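Local coordinates for ecto-NAD+ glycohydrolase (CD38 molecule) (Bos taurus, PDB 3GC6), which is a disulfide-bonded ectoenzyme of the ADP-ribosyl cyclase (CD38) family, its fold pairing a helical part with a parallel beta-sheet, at residues S57-P60 with C61-T64; P135-K139 with D140-N144; N144-S147 with V148-V152; S154-F157 with A158-A161; N190-P193 with Q194-L197. The protein carries 1 engineered substitution. One frame throughout, in Å; residues are numbered along the deposited sequence.

Interaction 1: S57-P60 with C61-T64; sequences SKDP and CKAT
Asp59 and Lys62 are the ends of a type I beta turn, a local contact in the loop between helix 44-55 and helix 69-74. Pro60 and Cys61 are its two central residues. The turn closes with a bond from Lys62 N to Asp59 O, 3.1 Å long. It is nearly straight at N-H, but the donor stands well above the carbonyl plane.

The Asp59 side chain adds a second bond. Its CG lies anti to the backbone N (chi1 -178°), which swings the carboxylate over the turn. OD1 then takes the Cys61 N-H at 2.9 Å, on its anti side and 28° out of the carboxylate plane. This is an Asx turn, laid over the beta turn, and it ties down the middle of the turn as well as its ends.

OD2 faces the other way, along the Lys62 chain. CG, CD and CE of Lys62 pass it in turn, with CE 3.5 Å from OD2. The chain bends at its last torsion, and NZ stays 4.6 Å from OD2. The two charges are therefore near each other without forming a salt bridge, and any attraction is probably modest.

Cys61 SG forms a disulfide with Cys141, and Cys61 O accepts a hydrogen bond from Thr143. Pro60 packs on Trp11, Pro124 and Pro135. Ala63 rests on Tyr145 and Val148 of helix 145-159.

Interaction 2: P135-K139 with D140-N144; sequences PDWRK and DCRTN
Asp136 O receives both Asp140 N and Cys141 N, which curls 135-144 into a tight loop between strand 133-134 and helix 145-159. Asp140 N lies 2.8 Å and Cys141 N 3.0 Å from Asp136 O. They reach it from opposite faces of its carbonyl plane.

Two carboxylates brace the loop by accepting its backbone N-H groups. Asp140 OD2 uses its anti lone pair to accept Asp136 N at 2.8 Å, and the bond is almost straight (176°). Its other oxygen, OD1, bonds to His12. Asp136 OD2 turns to the following residues and takes the N-H of Lys139, an Asx motif. A weak bond from Arg138 N reaches the same oxygen.

On the outer side, Arg142 lies across one face of the Trp137 indole. Its CG sits over the five-membered ring, 3.6 Å from the centroid, in a CH-pi contact. The chain runs on extended from CG to NE, so the guanidinium arrives at the outer rim of the six-membered ring, by CZ2 and CH2. Trp137 CH2 lies under the middle of that group, 3.6 Å from Arg142 CZ. The two planes are 26° apart. Water 1 lies at the guanidinium edge, in its plane; it accepts from Arg142 NE and donates to Trp137 O at 2.7 Å.

Pro135 CB packs on Cys141 SG, 3.6 Å away.

The chemistry is thus divided. Carboxylates satisfy backbone N-H groups of the loop. On the exposed side the Arg142 CG methylene makes its CH-pi contact, and the guanidinium packs at the indole rim, held by the water.

Interaction 3: N144-S147 with V148-V152; sequences NYLS and VFWEV
Asn144 O accepts Val148 N and so opens the i to i+4 bonding of helix 145-159, with Asn144 at the N-cap. This bond is 2.9 Å long and nearly along the C=O axis. The same carbonyl oxygen is touched by Val148 CG2, 3.2 Å away. That methyl lies anti to the Val148 carbonyl carbon and beside its backbone N, which brings it back over the first turn.

Tyr145 follows. Its O bonds to Phe149 N, with the donor well above the carbonyl plane, and also accepts from Tyr68 OH. The phenol leaves the helix, and its OH bonds to Asp67.

Leu146 carries the side-chain contact. Its CG is anti to the backbone N (chi1 171°), and CD1 comes to the pyrrole end of the Trp150 indole, 3.5 Å from NE1. Leu146 O bonds to Trp150 N and also lies close to the ring at CD1, 3.3 Å away. The indole thus sits against both the side chain and the carbonyl of the residue one turn earlier.

Ser147 completes the segment, its O taking Glu151 N in the carbonyl plane.

Farther round the helix, Phe149 packs among the rings of Phe51, Tyr68 and Trp120. It also meets its neighbour in sequence. Phe149 CE2 stands over the centre of one face of the Trp150 ring, 3.6 Å above the plane.

Interaction 4: S154-F157 with A158-A161; sequences SERF and AESA
Arg156 and Glu159 cross obliquely on the last turn of helix 145-159, with their guanidinium and carboxylate planes 17° apart. Despite the near-parallel planes the groups do not pair. Glu159 OE1 approaches the aliphatic part of Arg156, 3.7 Å from CD, and NE is 4.4 Å away. The arginine chain bends at both chi2 and chi3, which turns its charged end away from the carboxylate. The attraction is probably a loose one.

Glu159 takes its place by lying back along the helix. Its CG is anti to its own carbonyl carbon (chi1 -70°) and sits 3.1 Å from Glu155 O. That oxygen also accepts Glu159 N, so backbone and side chain meet at one carbonyl.

Glu155 and Glu159 are one turn apart, and their nearest carboxylate oxygens, Glu155 OE1 and Glu159 OE2, are 5.0 Å from each other. Water 2 lies between them. It donates to Glu159 OE2 and, weakly, to Glu155 OE1, which probably eases the like charges. Glu155 OE2 has a salt bridge to Lys65.

The Phe157 ring meets Phe86 and packs on Val79 and Leu106. Ser154 OG bonds to Trp150 O and Gln187.

At the helix end, Arg156 O takes the N-H of Ser160 at 3.1 Å. Ser160 OG, set between its backbone N and carbonyl carbon, comes within 3.0 Å of that same Arg156 O.

Interaction 5: N190-P193 with Q194-L197; sequences NLRP and QVEL
Leu191 and Leu197 meet across a turn that leads into strand 196-203, their side chains crossing at about a right angle. The contact is made by one methyl from each, Leu191 CD1 and Leu197 CD1, 3.5 Å apart. Both leucines also pack on Leu225 of helix 216-227.

Arg192 can be followed outward. Its CB touches Val195 CG1, 3.9 Å away. CG is anti to the backbone N (chi1 -174°) and leads the chain away from Val195. A bend at chi3 then turns the end towards the close of helix 145-159. There NE bonds to Ala161 O and NH2 bonds to Ser160 O. The guanidinium thus links this loop to the chain just after the helix.

Val195 straddles the carbonyl of Arg192. Its CG1 is 3.4 Å and its CG2 3.5 Å from Arg192 O. Val195 N bonds to the same oxygen, but weakly, at 3.5 Å.

Pro193 and Gln194 occupy the corners, Gln194 with a positive phi of 71°. This is a type II beta turn from Arg192 to Val195, here the entry to an inner strand of the parallel sheet.

Overall arrangement
Interactions 1 and 2 are joined by a disulfide, with Cys61 SG and Cys141 SG 2.1 Å apart. A probable hydrogen bond from Thr143 OG1 to Cys61 O joins them too. Interaction 2 runs straight into interaction 3, and they share Asn144. Tyr145 of interaction 3 also packs against Lys58, Asp59 and Ala63 of interaction 1. Interactions 3 and 4 lie on the same helix, 145-159, their centres about 14 Å apart. Just beyond the helix end, interactions 4 and 5 touch through Arg192, their centres about 10 Å apart. The helix therefore spans from the disulfide-linked loops to the parallel sheet. The centres of interactions 1 and 5 are about 32 Å apart.

Interaction 1: S57-P60 with C61-T64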
loop_
_atom_site.group_PDB
_atom_site.type_symbol
_atom_site.label_atom_id
_atom_site.label_comp_id
_atom_site.label_asym_id
_atom_site.label_seq_id
_atom_site.Cartn_x
_atom_site.Cartn_y
_atom_site.Cartn_z
ATOM N N SER A 57 -21.811 -5.402 17.089
ATOM C CA SER A 57 -22.825 -6.332 17.615
ATOM C C SER A 57 -22.475 -6.878 18.998
ATOM O O SER A 57 -23.167 -7.787 19.511
ATOM C CB SER A 57 -23.121 -7.480 16.626
ATOM O OG SER A 57 -24.445 -7.993 16.795
ATOM N N LYS A 58 -21.459 -6.305 19.638
ATOM C CA LYS A 58 -21.055 -6.755 20.965
ATOM C C LYS A 58 -21.559 -5.796 22.045
ATOM O O LYS A 58 -21.898 -4.641 21.758
ATOM C CB LYS A 58 -19.529 -6.905 21.014
ATOM C CG LYS A 58 -19.023 -7.952 20.048
ATOM C CD LYS A 58 -17.531 -8.104 20.163
ATOM C CE LYS A 58 -17.056 -8.982 19.061
ATOM N NZ LYS A 58 -15.579 -9.113 19.095
ATOM N N ASP A 59 -21.600 -6.288 23.277
ATOM C CA ASP A 59 -21.940 -5.477 24.457
ATOM C C ASP A 59 -20.928 -4.326 24.508
ATOM O O ASP A 59 -19.722 -4.556 24.662
ATOM C CB ASP A 59 -21.818 -6.353 25.702
ATOM C CG ASP A 59 -22.210 -5.618 26.988
ATOM O OD1 ASP A 59 -22.062 -4.379 27.040
ATOM O OD2 ASP A 59 -22.699 -6.299 27.930
ATOM N N PRO A 60 -21.400 -3.079 24.352
ATOM C CA PRO A 60 -20.445 -1.944 24.256
ATOM C C PRO A 60 -19.718 -1.610 25.543
ATOM O O PRO A 60 -18.802 -0.761 25.523
ATOM C CB PRO A 60 -21.303 -0.763 23.771
ATOM C CG PRO A 60 -22.716 -1.232 23.867
ATOM C CD PRO A 60 -22.793 -2.699 24.051
ATOM N N CYS A 61 -20.099 -2.258 26.659
ATOM C CA CYS A 61 -19.394 -2.098 27.943
ATOM C C CYS A 61 -18.649 -3.347 28.384
ATOM O O CYS A 61 -18.255 -3.453 29.541
ATOM C CB CYS A 61 -20.365 -1.609 29.029
ATOM S SG CYS A 61 -20.628 0.180 28.864
ATOM N N LYS A 62 -18.434 -4.288 27.464
ATOM C CA LYS A 62 -17.621 -5.448 27.794
ATOM C C LYS A 62 -16.418 -5.604 26.892
ATOM O O LYS A 62 -15.962 -6.721 26.657
ATOM C CB LYS A 62 -18.445 -6.722 27.781
ATOM C CG LYS A 62 -19.375 -6.825 28.943
ATOM C CD LYS A 62 -19.979 -8.240 28.992
ATOM C CE LYS A 62 -20.982 -8.386 30.126
ATOM N NZ LYS A 62 -20.355 -8.054 31.423
ATOM N N ALA A 63 -15.882 -4.496 26.389
ATOM C CA ALA A 63 -14.690 -4.589 25.557
ATOM C C ALA A 63 -13.529 -5.161 26.355
ATOM O O ALA A 63 -13.332 -4.808 27.521
ATOM C CB ALA A 63 -14.292 -3.213 25.002
ATOM N N THR A 64 -12.763 -6.036 25.720
ATOM C CA THR A 64 -11.487 -6.486 26.298
ATOM C C THR A 64 -10.314 -6.240 25.328
ATOM O O THR A 64 -10.507 -6.111 24.130
ATOM C CB THR A 64 -11.528 -7.990 26.632
ATOM O OG1 THR A 64 -11.678 -8.705 25.402
ATOM C CG2 THR A 64 -12.707 -8.332 27.580
#

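Interaction 2: P135-K139 with D140-N144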
loop_
_atom_site.group_PDB
_atom_site.type_symbol
_atom_site.label_atom_id
_atom_site.label_comp_id
_atom_site.label_asym_id
_atom_site.label_seq_id
_atom_site.Cartn_x
_atom_site.Cartn_y
_atom_site.Cartn_z
ATOM N N PRO A 135 -20.812 4.748 25.055
ATOM C CA PRO A 135 -20.416 4.813 26.474
ATOM C C PRO A 135 -19.320 5.845 26.742
ATOM O O PRO A 135 -18.347 5.955 25.983
ATOM C CB PRO A 135 -19.911 3.399 26.777
ATOM C CG PRO A 135 -20.589 2.505 25.747
ATOM C CD PRO A 135 -20.746 3.377 24.511
ATOM N N ASP A 136 -19.506 6.599 27.827
ATOM C CA ASP A 136 -18.502 7.499 28.370
ATOM C C ASP A 136 -17.684 6.721 29.414
ATOM O O ASP A 136 -18.233 5.952 30.213
ATOM C CB ASP A 136 -19.207 8.677 29.049
ATOM C CG ASP A 136 -18.230 9.647 29.679
ATOM O OD1 ASP A 136 -17.490 10.305 28.904
ATOM O OD2 ASP A 136 -18.210 9.709 30.934
ATOM N N TRP A 137 -16.373 6.894 29.371
ATOM C CA TRP A 137 -15.461 6.174 30.249
ATOM C C TRP A 137 -15.794 6.406 31.745
ATOM O O TRP A 137 -15.747 5.476 32.562
ATOM C CB TRP A 137 -14.033 6.633 29.916
ATOM C CG TRP A 137 -12.946 6.032 30.704
ATOM C CD1 TRP A 137 -12.202 4.918 30.388
ATOM C CD2 TRP A 137 -12.407 6.545 31.929
ATOM N NE1 TRP A 137 -11.245 4.705 31.359
ATOM C CE2 TRP A 137 -11.358 5.682 32.318
ATOM C CE3 TRP A 137 -12.721 7.645 32.738
ATOM C CZ2 TRP A 137 -10.617 5.886 33.483
ATOM C CZ3 TRP A 137 -11.990 7.840 33.905
ATOM C CH2 TRP A 137 -10.950 6.962 34.264
ATOM N N ARG A 138 -16.139 7.641 32.090
ATOM C CA ARG A 138 -16.366 7.975 33.504
ATOM C C ARG A 138 -17.791 7.666 33.951
ATOM O O ARG A 138 -17.996 7.115 35.028
ATOM C CB ARG A 138 -16.014 9.439 33.775
ATOM C CG ARG A 138 -15.868 9.811 35.265
ATOM C CD ARG A 138 -15.301 11.239 35.437
ATOM N NE ARG A 138 -15.083 11.557 36.854
ATOM C CZ ARG A 138 -14.721 12.750 37.326
ATOM N NH1 ARG A 138 -14.522 13.774 36.500
ATOM N NH2 ARG A 138 -14.552 12.920 38.637
ATOM N N LYS A 139 -18.773 8.031 33.136
ATOM C CA LYS A 139 -20.182 7.893 33.523
ATOM C C LYS A 139 -20.806 6.539 33.195
ATOM O O LYS A 139 -21.793 6.139 33.828
ATOM C CB LYS A 139 -21.024 8.985 32.848
ATOM C CG LYS A 139 -20.673 10.433 33.288
ATOM C CD LYS A 139 -21.686 11.425 32.692
ATOM C CE LYS A 139 -21.263 12.893 32.890
ATOM N NZ LYS A 139 -20.329 13.327 31.817
ATOM N N ASP A 140 -20.259 5.832 32.206
ATOM C CA ASP A 140 -20.886 4.571 31.799
ATOM C C ASP A 140 -20.036 3.358 32.112
ATOM O O ASP A 140 -20.433 2.521 32.888
ATOM C CB ASP A 140 -21.263 4.580 30.316
ATOM C CG ASP A 140 -22.280 5.647 29.975
ATOM O OD1 ASP A 140 -23.326 5.744 30.681
ATOM O OD2 ASP A 140 -22.017 6.414 29.026
ATOM N N CYS A 141 -18.864 3.259 31.493
ATOM C CA CYS A 141 -18.002 2.099 31.705
ATOM C C CYS A 141 -16.630 2.390 31.161
ATOM O O CYS A 141 -16.506 2.962 30.092
ATOM C CB CYS A 141 -18.579 0.845 31.024
ATOM S SG CYS A 141 -18.751 0.986 29.238
ATOM N N ARG A 142 -15.601 1.990 31.904
ATOM C CA ARG A 142 -14.234 2.079 31.392
ATOM C C ARG A 142 -13.950 1.075 30.266
ATOM O O ARG A 142 -13.113 1.340 29.386
ATOM C CB ARG A 142 -13.240 1.909 32.552
ATOM C CG ARG A 142 -13.330 3.055 33.518
ATOM C CD ARG A 142 -12.361 2.931 34.693
ATOM N NE ARG A 142 -12.685 3.935 35.709
ATOM C CZ ARG A 142 -11.815 4.418 36.591
ATOM N NH1 ARG A 142 -10.553 3.997 36.586
ATOM N NH2 ARG A 142 -12.201 5.343 37.467
ATOM N N THR A 143 -14.668 -0.055 30.297
ATOM C CA THR A 143 -14.427 -1.175 29.408
ATOM C C THR A 143 -15.278 -1.026 28.145
ATOM O O THR A 143 -16.029 -1.942 27.769
ATOM C CB THR A 143 -14.750 -2.529 30.107
ATOM O OG1 THR A 143 -16.035 -2.452 30.710
ATOM C CG2 THR A 143 -13.695 -2.819 31.202
ATOM N N ASN A 144 -15.125 0.120 27.494
ATOM C CA ASN A 144 -15.813 0.385 26.216
ATOM C C ASN A 144 -14.802 0.279 25.073
ATOM O O ASN A 144 -13.584 0.367 25.313
ATOM C CB ASN A 144 -16.465 1.759 26.255
ATOM C CG ASN A 144 -15.453 2.880 26.345
ATOM O OD1 ASN A 144 -15.188 3.419 27.439
ATOM N ND2 ASN A 144 -14.849 3.197 25.238
HETATM O O HOH W 1 -15.646 4.706 35.182
#

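Interaction 3: N144-S147 with V148-V152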
loop_
_atom_site.group_PDB
_atom_site.type_symbol
_atom_site.label_atom_id
_atom_site.label_comp_id
_atom_site.label_asym_id
_atom_site.label_seq_id
_atom_site.Cartn_x
_atom_site.Cartn_y
_atom_site.Cartn_z
ATOM N N ASN A 144 -15.125 0.120 27.494
ATOM C CA ASN A 144 -15.813 0.385 26.216
ATOM C C ASN A 144 -14.802 0.279 25.073
ATOM O O ASN A 144 -13.584 0.367 25.313
ATOM C CB ASN A 144 -16.465 1.759 26.255
ATOM C CG ASN A 144 -15.453 2.880 26.345
ATOM O OD1 ASN A 144 -15.188 3.419 27.439
ATOM N ND2 ASN A 144 -14.849 3.197 25.238
ATOM N N TYR A 145 -15.295 0.036 23.850
ATOM C CA TYR A 145 -14.412 -0.269 22.735
ATOM C C TYR A 145 -13.448 0.877 22.346
ATOM O O TYR A 145 -12.309 0.618 21.897
ATOM C CB TYR A 145 -15.231 -0.799 21.524
ATOM C CG TYR A 145 -15.567 -2.252 21.759
ATOM C CD1 TYR A 145 -16.779 -2.640 22.335
ATOM C CD2 TYR A 145 -14.614 -3.233 21.513
ATOM C CE1 TYR A 145 -17.037 -4.005 22.602
ATOM C CE2 TYR A 145 -14.845 -4.582 21.767
ATOM C CZ TYR A 145 -16.066 -4.967 22.305
ATOM O OH TYR A 145 -16.255 -6.301 22.579
ATOM N N LEU A 146 -13.876 2.125 22.520
ATOM C CA LEU A 146 -12.991 3.251 22.166
ATOM C C LEU A 146 -11.827 3.345 23.158
ATOM O O LEU A 146 -10.657 3.360 22.777
ATOM C CB LEU A 146 -13.802 4.553 22.077
ATOM C CG LEU A 146 -13.010 5.853 21.931
ATOM C CD1 LEU A 146 -12.152 5.785 20.718
ATOM C CD2 LEU A 146 -13.994 7.056 21.860
ATOM N N SER A 147 -12.145 3.356 24.451
ATOM C CA SER A 147 -11.119 3.440 25.492
ATOM C C SER A 147 -10.173 2.240 25.463
ATOM O O SER A 147 -8.934 2.396 25.546
ATOM C CB SER A 147 -11.802 3.535 26.878
ATOM O OG SER A 147 -12.570 4.723 26.962
ATOM N N VAL A 148 -10.744 1.033 25.338
ATOM C CA VAL A 148 -9.932 -0.174 25.319
ATOM C C VAL A 148 -8.995 -0.215 24.095
ATOM O O VAL A 148 -7.832 -0.633 24.188
ATOM C CB VAL A 148 -10.799 -1.435 25.475
ATOM C CG1 VAL A 148 -9.970 -2.670 25.215
ATOM C CG2 VAL A 148 -11.385 -1.430 26.886
ATOM N N PHE A 149 -9.464 0.261 22.946
ATOM C CA PHE A 149 -8.603 0.338 21.756
ATOM C C PHE A 149 -7.343 1.149 22.087
ATOM O O PHE A 149 -6.205 0.720 21.829
ATOM C CB PHE A 149 -9.346 1.030 20.612
ATOM C CG PHE A 149 -8.464 1.358 19.450
ATOM C CD1 PHE A 149 -8.166 0.392 18.478
ATOM C CD2 PHE A 149 -7.917 2.623 19.333
ATOM C CE1 PHE A 149 -7.313 0.723 17.358
ATOM C CE2 PHE A 149 -7.077 2.948 18.248
ATOM C CZ PHE A 149 -6.794 1.999 17.272
ATOM N N TRP A 150 -7.532 2.347 22.638
ATOM C CA TRP A 150 -6.348 3.204 22.851
ATOM C C TRP A 150 -5.454 2.609 23.947
ATOM O O TRP A 150 -4.238 2.795 23.922
ATOM C CB TRP A 150 -6.786 4.637 23.166
ATOM C CG TRP A 150 -7.304 5.309 21.944
ATOM C CD1 TRP A 150 -8.604 5.640 21.682
ATOM C CD2 TRP A 150 -6.544 5.743 20.806
ATOM N NE1 TRP A 150 -8.712 6.243 20.436
ATOM C CE2 TRP A 150 -7.447 6.304 19.877
ATOM C CE3 TRP A 150 -5.188 5.673 20.459
ATOM C CZ2 TRP A 150 -7.015 6.839 18.637
ATOM C CZ3 TRP A 150 -4.769 6.177 19.239
ATOM C CH2 TRP A 150 -5.673 6.757 18.332
ATOM N N GLU A 151 -6.064 1.921 24.909
ATOM C CA GLU A 151 -5.286 1.283 25.976
ATOM C C GLU A 151 -4.413 0.183 25.371
ATOM O O GLU A 151 -3.195 0.134 25.635
ATOM C CB GLU A 151 -6.250 0.766 27.065
ATOM C CG GLU A 151 -5.834 -0.367 27.958
ATOM C CD GLU A 151 -7.099 -1.002 28.584
ATOM O OE1 GLU A 151 -7.950 -0.234 29.096
ATOM O OE2 GLU A 151 -7.285 -2.231 28.515
ATOM N N VAL A 152 -4.984 -0.719 24.569
ATOM C CA VAL A 152 -4.182 -1.824 24.082
ATOM C C VAL A 152 -3.189 -1.340 23.017
ATOM O O VAL A 152 -2.051 -1.823 22.952
ATOM C CB VAL A 152 -5.041 -3.016 23.587
ATOM C CG1 VAL A 152 -5.913 -2.610 22.461
ATOM C CG2 VAL A 152 -4.121 -4.209 23.218
#

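Interaction 4: S154-F157 with A158-A161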
loop_
_atom_site.group_PDB
_atom_site.type_symbol
_atom_site.label_atom_id
_atom_site.label_comp_id
_atom_site.label_asym_id
_atom_site.label_seq_id
_atom_site.Cartn_x
_atom_site.Cartn_y
_atom_site.Cartn_z
ATOM N N SER A 154 -1.788 1.510 23.021
ATOM C CA SER A 154 -0.732 2.175 23.841
ATOM C C SER A 154 0.238 1.166 24.435
ATOM O O SER A 154 1.461 1.378 24.457
ATOM C CB SER A 154 -1.370 2.958 24.996
ATOM O OG SER A 154 -1.990 4.127 24.524
ATOM N N GLU A 155 -0.302 0.078 24.976
ATOM C CA GLU A 155 0.553 -0.996 25.550
ATOM C C GLU A 155 1.492 -1.564 24.528
ATOM O O GLU A 155 2.690 -1.728 24.790
ATOM C CB GLU A 155 -0.312 -2.134 26.112
ATOM C CG GLU A 155 -1.122 -1.717 27.315
ATOM C CD GLU A 155 -1.886 -2.875 27.951
ATOM O OE1 GLU A 155 -2.109 -3.893 27.274
ATOM O OE2 GLU A 155 -2.293 -2.745 29.127
ATOM N N ARG A 156 0.969 -1.876 23.339
ATOM C CA ARG A 156 1.796 -2.533 22.337
ATOM C C ARG A 156 2.862 -1.550 21.830
ATOM O O ARG A 156 4.020 -1.918 21.639
ATOM C CB ARG A 156 0.942 -3.093 21.215
ATOM C CG ARG A 156 -0.007 -4.211 21.689
ATOM C CD ARG A 156 0.781 -5.488 22.011
ATOM N NE ARG A 156 1.402 -6.032 20.805
ATOM C CZ ARG A 156 0.832 -6.957 20.025
ATOM N NH1 ARG A 156 -0.368 -7.430 20.339
ATOM N NH2 ARG A 156 1.454 -7.394 18.934
ATOM N N PHE A 157 2.479 -0.272 21.695
ATOM C CA PHE A 157 3.388 0.808 21.259
ATOM C C PHE A 157 4.533 0.936 22.287
ATOM O O PHE A 157 5.708 0.996 21.907
ATOM C CB PHE A 157 2.529 2.076 21.204
ATOM C CG PHE A 157 3.244 3.350 20.779
ATOM C CD1 PHE A 157 3.616 3.558 19.446
ATOM C CD2 PHE A 157 3.371 4.411 21.680
ATOM C CE1 PHE A 157 4.197 4.791 19.047
ATOM C CE2 PHE A 157 3.952 5.633 21.288
ATOM C CZ PHE A 157 4.369 5.814 19.980
ATOM N N ALA A 158 4.211 0.890 23.581
ATOM C CA ALA A 158 5.239 1.048 24.621
ATOM C C ALA A 158 6.133 -0.191 24.685
ATOM O O ALA A 158 7.365 -0.076 24.832
ATOM C CB ALA A 158 4.593 1.315 25.989
ATOM N N GLU A 159 5.516 -1.365 24.583
ATOM C CA GLU A 159 6.278 -2.608 24.678
ATOM C C GLU A 159 7.287 -2.789 23.552
ATOM O O GLU A 159 8.307 -3.481 23.734
ATOM C CB GLU A 159 5.356 -3.812 24.715
ATOM C CG GLU A 159 4.584 -3.924 25.983
ATOM C CD GLU A 159 3.409 -4.930 25.880
ATOM O OE1 GLU A 159 3.194 -5.519 24.799
ATOM O OE2 GLU A 159 2.702 -5.092 26.894
ATOM N N SER A 160 7.007 -2.218 22.392
ATOM C CA SER A 160 7.883 -2.436 21.239
ATOM C C SER A 160 8.931 -1.329 21.060
ATOM O O SER A 160 9.764 -1.425 20.157
ATOM C CB SER A 160 7.029 -2.553 19.962
ATOM O OG SER A 160 6.320 -1.367 19.754
ATOM N N ALA A 161 8.910 -0.308 21.909
ATOM C CA ALA A 161 9.864 0.811 21.805
ATOM C C ALA A 161 11.302 0.330 21.850
ATOM O O ALA A 161 11.626 -0.653 22.543
ATOM C CB ALA A 161 9.657 1.796 22.944
HETATM O O HOH W 2 0.172 -5.353 27.571
#

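Interaction 5: N190-P193 with Q194-L197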
loop_
_atom_site.group_PDB
_atom_site.type_symbol
_atom_site.label_atom_id
_atom_site.label_comp_id
_atom_site.label_asym_id
_atom_site.label_seq_id
_atom_site.Cartn_x
_atom_site.Cartn_y
_atom_site.Cartn_z
ATOM N N ASN A 190 4.631 0.211 30.804
ATOM C CA ASN A 190 4.796 -0.898 29.874
ATOM C C ASN A 190 5.961 -0.699 28.900
ATOM O O ASN A 190 6.124 -1.501 27.982
ATOM C CB ASN A 190 3.499 -1.179 29.129
ATOM C CG ASN A 190 2.475 -1.810 30.020
ATOM O OD1 ASN A 190 1.401 -1.236 30.287
ATOM N ND2 ASN A 190 2.810 -2.991 30.523
ATOM N N LEU A 191 6.755 0.338 29.134
ATOM C CA LEU A 191 7.933 0.581 28.274
ATOM C C LEU A 191 8.864 -0.621 28.291
ATOM O O LEU A 191 9.130 -1.202 29.341
ATOM C CB LEU A 191 8.723 1.805 28.755
ATOM C CG LEU A 191 8.162 3.129 28.289
ATOM C CD1 LEU A 191 8.878 4.263 29.068
ATOM C CD2 LEU A 191 8.323 3.303 26.745
ATOM N N ARG A 192 9.396 -0.973 27.124
ATOM C CA ARG A 192 10.378 -2.055 27.037
ATOM C C ARG A 192 11.548 -1.737 27.960
ATOM O O ARG A 192 12.086 -0.619 27.931
ATOM C CB ARG A 192 10.902 -2.204 25.603
ATOM C CG ARG A 192 11.806 -3.421 25.464
ATOM C CD ARG A 192 12.638 -3.346 24.186
ATOM N NE ARG A 192 11.864 -3.297 22.958
ATOM C CZ ARG A 192 11.541 -4.384 22.230
ATOM N NH1 ARG A 192 11.841 -5.602 22.656
ATOM N NH2 ARG A 192 10.868 -4.250 21.094
ATOM N N PRO A 193 11.933 -2.713 28.803
ATOM C CA PRO A 193 13.063 -2.380 29.683
ATOM C C PRO A 193 14.319 -1.976 28.903
ATOM O O PRO A 193 14.557 -2.455 27.788
ATOM C CB PRO A 193 13.286 -3.666 30.481
ATOM C CG PRO A 193 11.930 -4.297 30.494
ATOM C CD PRO A 193 11.372 -4.037 29.092
ATOM N N GLN A 194 15.127 -1.120 29.532
ATOM C CA GLN A 194 16.450 -0.724 29.010
ATOM C C GLN A 194 16.452 0.176 27.774
ATOM O O GLN A 194 17.518 0.467 27.226
ATOM C CB GLN A 194 17.344 -1.946 28.782
ATOM C CG GLN A 194 17.630 -2.654 30.085
ATOM C CD GLN A 194 18.557 -3.854 29.941
ATOM O OE1 GLN A 194 19.560 -3.779 29.242
ATOM N NE2 GLN A 194 18.230 -4.942 30.600
ATOM N N VAL A 195 15.278 0.632 27.339
ATOM C CA VAL A 195 15.291 1.797 26.438
ATOM C C VAL A 195 15.802 3.025 27.226
ATOM O O VAL A 195 16.010 2.946 28.441
ATOM C CB VAL A 195 13.914 2.069 25.771
ATOM C CG1 VAL A 195 13.405 0.809 25.096
ATOM C CG2 VAL A 195 12.904 2.565 26.782
ATOM N N GLU A 196 16.034 4.135 26.523
ATOM C CA GLU A 196 16.396 5.377 27.186
ATOM C C GLU A 196 15.297 6.365 26.890
ATOM O O GLU A 196 14.770 6.418 25.756
ATOM C CB GLU A 196 17.744 5.930 26.707
ATOM C CG GLU A 196 18.856 4.884 26.834
ATOM C CD GLU A 196 20.243 5.463 26.716
ATOM O OE1 GLU A 196 20.363 6.695 26.538
ATOM O OE2 GLU A 196 21.207 4.663 26.818
ATOM N N LEU A 197 14.909 7.127 27.896
ATOM C CA LEU A 197 13.804 8.054 27.694
ATOM C C LEU A 197 14.238 9.471 27.997
ATOM O O LEU A 197 14.833 9.745 29.067
ATOM C CB LEU A 197 12.614 7.650 28.583
ATOM C CG LEU A 197 11.325 8.471 28.444
ATOM C CD1 LEU A 197 10.094 7.581 28.753
ATOM C CD2 LEU A 197 11.355 9.701 29.338
#